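PDB 2I6X: hydrolase, haloacid dehalogenase-like family from Porphyromonas gingivalis, which is probably a hydrolase of the haloacid dehalogenase superfamily, though its substrate is not established. Local coordinates for residues R6-D11 with Y105-L110; M165-T170 with L186-Y191. All blocks are in the same frame, centred on the assembly; numbering follows the deposited sequence.

Interaction 1. Residues R6-D11 with Y105-L110; sequences RNIVFD and YRLFLL
Residues 6-11 and 105-110 pair as parallel neighbours, the axes of strands 7-10 and 106-110 being 4.5 Å apart at closest approach and their directions differing by 25°. Five N-H...O=C bonds zip them together, from Arg106 N on Arg6 O (3.1 Å) to Leu110 N on Phe10 O (2.8 Å). Ile8, Phe10 and Phe108 each give their N-H to the other strand and accept a bond from it on their C=O. On one face of the sheet the CD1 methyl of Ile8 lies over the Tyr105 ring in a CH-pi contact, 3.9 Å from the centroid and 24° off its normal; it also meets Leu107 CD2 alongside. Helix 92-101 covers this side. The pairing joins the central strand to its inner neighbour in the Rossmann-like HAD sheet, and Asp11, just past strand 7-10, lies where HAD enzymes carry their nucleophilic aspartate and probably corresponds to it. On the face of Asn7 and Val9, Val9 CG1, anti to the backbone N (chi1 176°), reaches across to Leu110 CB at 3.6 Å. Asn7 and Arg106 run side by side with amide and guanidinium planes almost perpendicular; their polar ends bond elsewhere, Asn7 ND2 to Thr170 OG1 and Arg106 NH2 to Ser163 O.

Interaction 2. Residues M165-T170 with L186-Y191; sequences MKPEET and LGFHTY
A glycine-containing helix C-cap of the Schellman type and a short 3-10 turn meet here at one edge of the parallel HAD sheet, where strand 170-173 begins and strand 189-191 takes up the outermost position. Pro167, first residue of the turn, presents CB squarely to the Phe188 ring: the carbon is 3.9 Å from the centroid and only 8° off the normal, a CH-pi contact over the centre of one face. That same CB lies 3.4 Å from Leu186 O. Gly187, the first residue to leave helical angles, has a positive phi and sits close to the proline. Around the rim of the Phe188 ring lie Thr170 CG2, in its plane, and SE of Met165, present as selenomethionine, which stands 4.0 Å from Phe188 CE1 in a Met-aromatic contact at the edge. Met159 and Ile160 of helix 153-163 also touch this phenylalanine. Within the turn, Lys166 O takes Glu169 N and Thr170 OG1 from opposite faces of its plane, which helps hold the Thr170 side chain with CB and CG2 towards the ring. Backbone pairing across the contact is slight: His189 N gives Thr170 O a weak bond of 3.1 Å. With CG beside its backbone N (chi1 -60°), the His189 imidazole turns back to the 3-10 turn, and NE2 makes a second weak bond, bent to 128°, with Glu168 O lying at the ring edge.

Overall arrangement
Following the chain from the N terminus shows how a parallel sheet is built from segments far apart in sequence. Strand 7-10 comes first, and interaction 1 closes a long, largely helical loop of 93 residues where strand 106-111 lies beside it. Interaction 2 opens only afterwards, in series with the first and neither nested nor crossed, and closes a beta-alpha-beta crossover that runs through strand 170-173 and helix 177-185 to the edge strand 189-191. The two contacts touch on the other flank of strand 7-10: Asn7 N is probably hydrogen-bonded to Glu169 O, and Val9 packs on Thr170. Together they join the middle of the sheet to its edge strand 189-191.

Interaction 1. Residues R6-D11 with Y105-L110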
loop_
_atom_site.group_PDB
_atom_site.type_symbol
_atom_site.label_atom_id
_atom_site.label_comp_id
_atom_site.label_asym_id
_atom_site.label_seq_id
_atom_site.Cartn_x
_atom_site.Cartn_y
_atom_site.Cartn_z
ATOM N N ARG A 6 -14.943 -1.954 -15.158
ATOM C CA ARG A 6 -14.073 -1.222 -16.087
ATOM C C ARG A 6 -12.717 -0.842 -15.453
ATOM O O ARG A 6 -11.713 -0.690 -16.155
ATOM C CB ARG A 6 -14.765 0.066 -16.558
ATOM C CG ARG A 6 -16.007 -0.130 -17.423
ATOM C CD ARG A 6 -16.152 1.059 -18.376
ATOM N NE ARG A 6 -17.505 1.218 -18.921
ATOM C CZ ARG A 6 -18.025 0.491 -19.913
ATOM N NH1 ARG A 6 -17.314 -0.476 -20.494
ATOM N NH2 ARG A 6 -19.268 0.728 -20.325
ATOM N N ASN A 7 -12.713 -0.673 -14.127
ATOM C CA ASN A 7 -11.550 -0.222 -13.384
ATOM C C ASN A 7 -11.248 -1.188 -12.240
ATOM O O ASN A 7 -12.164 -1.773 -11.658
ATOM C CB ASN A 7 -11.760 1.185 -12.810
ATOM C CG ASN A 7 -12.629 2.064 -13.699
ATOM O OD1 ASN A 7 -12.204 2.506 -14.771
ATOM N ND2 ASN A 7 -13.854 2.319 -13.256
ATOM N N ILE A 8 -9.966 -1.370 -11.936
ATOM C CA ILE A 8 -9.592 -2.211 -10.830
ATOM C C ILE A 8 -8.553 -1.443 -10.039
ATOM O O ILE A 8 -7.614 -0.908 -10.619
ATOM C CB ILE A 8 -8.999 -3.590 -11.292
ATOM C CG1 ILE A 8 -9.925 -4.317 -12.274
ATOM C CG2 ILE A 8 -8.708 -4.496 -10.092
ATOM C CD1 ILE A 8 -9.169 -5.197 -13.223
ATOM N N VAL A 9 -8.724 -1.406 -8.718
ATOM C CA VAL A 9 -7.852 -0.686 -7.794
ATOM C C VAL A 9 -7.276 -1.707 -6.836
ATOM O O VAL A 9 -8.014 -2.512 -6.277
ATOM C CB VAL A 9 -8.649 0.374 -6.960
ATOM C CG1 VAL A 9 -7.729 1.066 -5.926
ATOM C CG2 VAL A 9 -9.299 1.402 -7.866
ATOM N N PHE A 10 -5.960 -1.679 -6.648
ATOM C CA PHE A 10 -5.270 -2.629 -5.790
ATOM C C PHE A 10 -4.636 -1.902 -4.631
ATOM O O PHE A 10 -4.128 -0.792 -4.803
ATOM C CB PHE A 10 -4.136 -3.298 -6.575
ATOM C CG PHE A 10 -4.598 -4.130 -7.728
ATOM C CD1 PHE A 10 -4.748 -5.513 -7.592
ATOM C CD2 PHE A 10 -4.857 -3.550 -8.961
ATOM C CE1 PHE A 10 -5.175 -6.293 -8.664
ATOM C CE2 PHE A 10 -5.294 -4.316 -10.020
ATOM C CZ PHE A 10 -5.450 -5.693 -9.868
ATOM N N ASP A 11 -4.617 -2.526 -3.456
ATOM C CA ASP A 11 -3.645 -2.098 -2.425
ATOM C C ASP A 11 -2.276 -2.720 -2.781
ATOM O O ASP A 11 -2.193 -3.622 -3.602
ATOM C CB ASP A 11 -4.113 -2.563 -1.045
ATOM C CG ASP A 11 -3.363 -1.916 0.106
ATOM O OD1 ASP A 11 -2.587 -0.936 -0.067
ATOM O OD2 ASP A 11 -3.559 -2.428 1.231
ATOM N N TYR A 105 -8.544 -2.958 -18.958
ATOM C CA TYR A 105 -9.019 -2.278 -17.758
ATOM C C TYR A 105 -8.129 -1.096 -17.495
ATOM O O TYR A 105 -6.942 -1.080 -17.891
ATOM C CB TYR A 105 -8.979 -3.206 -16.516
ATOM C CG TYR A 105 -9.880 -4.398 -16.655
ATOM C CD1 TYR A 105 -11.246 -4.296 -16.370
ATOM C CD2 TYR A 105 -9.373 -5.631 -17.097
ATOM C CE1 TYR A 105 -12.089 -5.378 -16.524
ATOM C CE2 TYR A 105 -10.215 -6.740 -17.268
ATOM C CZ TYR A 105 -11.584 -6.602 -16.988
ATOM O OH TYR A 105 -12.437 -7.688 -17.154
ATOM N N ARG A 106 -8.710 -0.126 -16.804
ATOM C CA ARG A 106 -7.952 0.909 -16.171
ATOM C C ARG A 106 -7.555 0.414 -14.773
ATOM O O ARG A 106 -8.401 -0.077 -14.020
ATOM C CB ARG A 106 -8.786 2.175 -16.122
ATOM C CG ARG A 106 -8.984 2.776 -17.489
ATOM C CD ARG A 106 -9.733 4.082 -17.400
ATOM N NE ARG A 106 -8.918 5.177 -16.875
ATOM C CZ ARG A 106 -9.405 6.184 -16.150
ATOM N NH1 ARG A 106 -10.701 6.223 -15.832
ATOM N NH2 ARG A 106 -8.589 7.140 -15.717
ATOM N N LEU A 107 -6.267 0.522 -14.452
ATOM C CA LEU A 107 -5.689 -0.069 -13.261
ATOM C C LEU A 107 -5.101 1.006 -12.391
ATOM O O LEU A 107 -4.408 1.898 -12.871
ATOM C CB LEU A 107 -4.582 -1.056 -13.643
ATOM C CG LEU A 107 -5.014 -2.202 -14.552
ATOM C CD1 LEU A 107 -3.832 -3.071 -14.902
ATOM C CD2 LEU A 107 -6.159 -3.024 -13.925
ATOM N N PHE A 108 -5.379 0.914 -11.096
ATOM C CA PHE A 108 -4.952 1.911 -10.132
ATOM C C PHE A 108 -4.419 1.238 -8.876
ATOM O O PHE A 108 -4.808 0.131 -8.554
ATOM C CB PHE A 108 -6.120 2.836 -9.811
ATOM C CG PHE A 108 -6.706 3.481 -11.034
ATOM C CD1 PHE A 108 -6.138 4.647 -11.562
ATOM C CD2 PHE A 108 -7.796 2.902 -11.684
ATOM C CE1 PHE A 108 -6.654 5.221 -12.713
ATOM C CE2 PHE A 108 -8.329 3.491 -12.820
ATOM C CZ PHE A 108 -7.757 4.649 -13.334
ATOM N N LEU A 109 -3.493 1.909 -8.201
ATOM C CA LEU A 109 -3.061 1.501 -6.876
ATOM C C LEU A 109 -3.567 2.515 -5.838
ATOM O O LEU A 109 -3.421 3.731 -6.018
ATOM C CB LEU A 109 -1.536 1.359 -6.814
ATOM C CG LEU A 109 -0.944 0.712 -5.547
ATOM C CD1 LEU A 109 -0.913 -0.816 -5.638
ATOM C CD2 LEU A 109 0.472 1.277 -5.236
ATOM N N LEU A 110 -4.187 2.026 -4.767
ATOM C CA LEU A 110 -4.527 2.913 -3.662
ATOM C C LEU A 110 -3.917 2.306 -2.399
ATOM O O LEU A 110 -4.374 1.288 -1.888
ATOM C CB LEU A 110 -6.039 3.168 -3.516
ATOM C CG LEU A 110 -6.453 3.996 -2.294
ATOM C CD1 LEU A 110 -5.883 5.387 -2.426
ATOM C CD2 LEU A 110 -7.998 4.047 -2.042
#

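Interaction 2. Residues M165-T170 with L186-Y191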
loop_
_atom_site.group_PDB
_atom_site.type_symbol
_atom_site.label_atom_id
_atom_site.label_comp_id
_atom_site.label_asym_id
_atom_site.label_seq_id
_atom_site.Cartn_x
_atom_site.Cartn_y
_atom_site.Cartn_z
HETATM N N MSE A 165 -13.075 7.487 -12.305
HETATM C CA MSE A 165 -13.687 6.175 -12.123
HETATM C C MSE A 165 -15.052 6.274 -11.444
HETATM O O MSE A 165 -15.226 6.992 -10.448
HETATM C CB MSE A 165 -12.758 5.257 -11.325
HETATM C CG MSE A 165 -12.557 5.680 -9.874
HETATM SE SE MSE A 165 -11.337 4.496 -8.908
HETATM C CE MSE A 165 -9.679 4.705 -9.910
ATOM N N LYS A 166 -16.027 5.577 -12.015
ATOM C CA LYS A 166 -17.314 5.344 -11.355
ATOM C C LYS A 166 -17.152 4.181 -10.365
ATOM O O LYS A 166 -16.696 3.090 -10.751
ATOM C CB LYS A 166 -18.393 5.038 -12.396
ATOM C CG LYS A 166 -18.574 6.149 -13.410
ATOM C CD LYS A 166 -19.784 5.941 -14.286
ATOM C CE LYS A 166 -19.677 6.782 -15.541
ATOM N NZ LYS A 166 -20.908 6.694 -16.389
ATOM N N PRO A 167 -17.463 4.418 -9.077
ATOM C CA PRO A 167 -17.362 3.332 -8.075
ATOM C C PRO A 167 -18.103 2.044 -8.457
ATOM O O PRO A 167 -17.593 0.944 -8.236
ATOM C CB PRO A 167 -17.932 3.966 -6.799
ATOM C CG PRO A 167 -17.708 5.438 -6.991
ATOM C CD PRO A 167 -17.885 5.696 -8.466
ATOM N N GLU A 168 -19.293 2.158 -9.050
ATOM C CA GLU A 168 -20.017 0.950 -9.403
ATOM C C GLU A 168 -19.418 0.213 -10.602
ATOM O O GLU A 168 -19.867 -0.872 -10.957
ATOM C CB GLU A 168 -21.504 1.210 -9.587
ATOM C CG GLU A 168 -21.868 1.935 -10.869
ATOM C CD GLU A 168 -21.912 3.452 -10.701
ATOM O OE1 GLU A 168 -22.745 4.070 -11.425
ATOM O OE2 GLU A 168 -21.131 3.997 -9.839
ATOM N N GLU A 169 -18.400 0.791 -11.219
ATOM C CA GLU A 169 -17.716 0.121 -12.314
ATOM C C GLU A 169 -16.312 -0.295 -11.899
ATOM O O GLU A 169 -15.507 -0.708 -12.724
ATOM C CB GLU A 169 -17.645 1.035 -13.527
ATOM C CG GLU A 169 -19.003 1.414 -14.102
ATOM C CD GLU A 169 -18.875 2.140 -15.428
ATOM O OE1 GLU A 169 -17.771 2.658 -15.722
ATOM O OE2 GLU A 169 -19.872 2.182 -16.186
ATOM N N THR A 170 -16.024 -0.182 -10.613
ATOM C CA THR A 170 -14.668 -0.369 -10.120
ATOM C C THR A 170 -14.593 -1.512 -9.121
ATOM O O THR A 170 -15.425 -1.598 -8.225
ATOM C CB THR A 170 -14.126 0.944 -9.477
ATOM O OG1 THR A 170 -14.316 2.035 -10.400
ATOM C CG2 THR A 170 -12.673 0.812 -9.151
ATOM N N LEU A 186 -18.959 3.827 -0.341
ATOM C CA LEU A 186 -18.865 4.680 -1.500
ATOM C C LEU A 186 -19.384 4.072 -2.813
ATOM O O LEU A 186 -19.405 4.762 -3.838
ATOM C CB LEU A 186 -17.400 5.160 -1.644
ATOM C CG LEU A 186 -17.007 6.101 -0.494
ATOM C CD1 LEU A 186 -15.531 6.424 -0.571
ATOM C CD2 LEU A 186 -17.896 7.385 -0.444
ATOM N N GLY A 187 -19.761 2.790 -2.793
ATOM C CA GLY A 187 -20.373 2.153 -3.948
ATOM C C GLY A 187 -19.456 1.270 -4.787
ATOM O O GLY A 187 -19.887 0.782 -5.841
ATOM N N PHE A 188 -18.214 1.046 -4.330
ATOM C CA PHE A 188 -17.296 0.094 -4.987
ATOM C C PHE A 188 -17.718 -1.372 -4.855
ATOM O O PHE A 188 -18.348 -1.754 -3.869
ATOM C CB PHE A 188 -15.853 0.231 -4.470
ATOM C CG PHE A 188 -15.219 1.559 -4.775
ATOM C CD1 PHE A 188 -14.384 1.708 -5.878
ATOM C CD2 PHE A 188 -15.442 2.669 -3.948
ATOM C CE1 PHE A 188 -13.793 2.921 -6.162
ATOM C CE2 PHE A 188 -14.853 3.892 -4.221
ATOM C CZ PHE A 188 -14.035 4.038 -5.334
ATOM N N HIS A 189 -17.378 -2.164 -5.878
ATOM C CA HIS A 189 -17.206 -3.617 -5.745
ATOM C C HIS A 189 -15.930 -3.847 -4.971
ATOM O O HIS A 189 -14.943 -3.151 -5.198
ATOM C CB HIS A 189 -17.145 -4.301 -7.108
ATOM C CG HIS A 189 -18.388 -4.087 -7.904
ATOM N ND1 HIS A 189 -19.527 -4.842 -7.710
ATOM C CD2 HIS A 189 -18.710 -3.144 -8.821
ATOM C CE1 HIS A 189 -20.489 -4.392 -8.500
ATOM N NE2 HIS A 189 -20.017 -3.368 -9.190
ATOM N N THR A 190 -15.973 -4.769 -4.014
ATOM C CA THR A 190 -14.793 -5.018 -3.199
ATOM C C THR A 190 -14.433 -6.489 -3.203
ATOM O O THR A 190 -15.281 -7.356 -3.466
ATOM C CB THR A 190 -14.914 -4.510 -1.717
ATOM O OG1 THR A 190 -15.990 -5.182 -1.055
ATOM C CG2 THR A 190 -15.106 -2.981 -1.631
ATOM N N TYR A 191 -13.158 -6.754 -2.957
ATOM C CA TYR A 191 -12.699 -8.105 -2.619
ATOM C C TYR A 191 -11.626 -7.982 -1.534
ATOM O O TYR A 191 -10.774 -7.126 -1.632
ATOM C CB TYR A 191 -12.176 -8.856 -3.841
ATOM C CG TYR A 191 -11.799 -10.275 -3.491
ATOM C CD1 TYR A 191 -12.762 -11.285 -3.477
ATOM C CD2 TYR A 191 -10.481 -10.607 -3.148
ATOM C CE1 TYR A 191 -12.429 -12.576 -3.135
ATOM C CE2 TYR A 191 -10.135 -11.887 -2.802
ATOM C CZ TYR A 191 -11.110 -12.874 -2.797
ATOM O OH TYR A 191 -10.774 -14.169 -2.462
#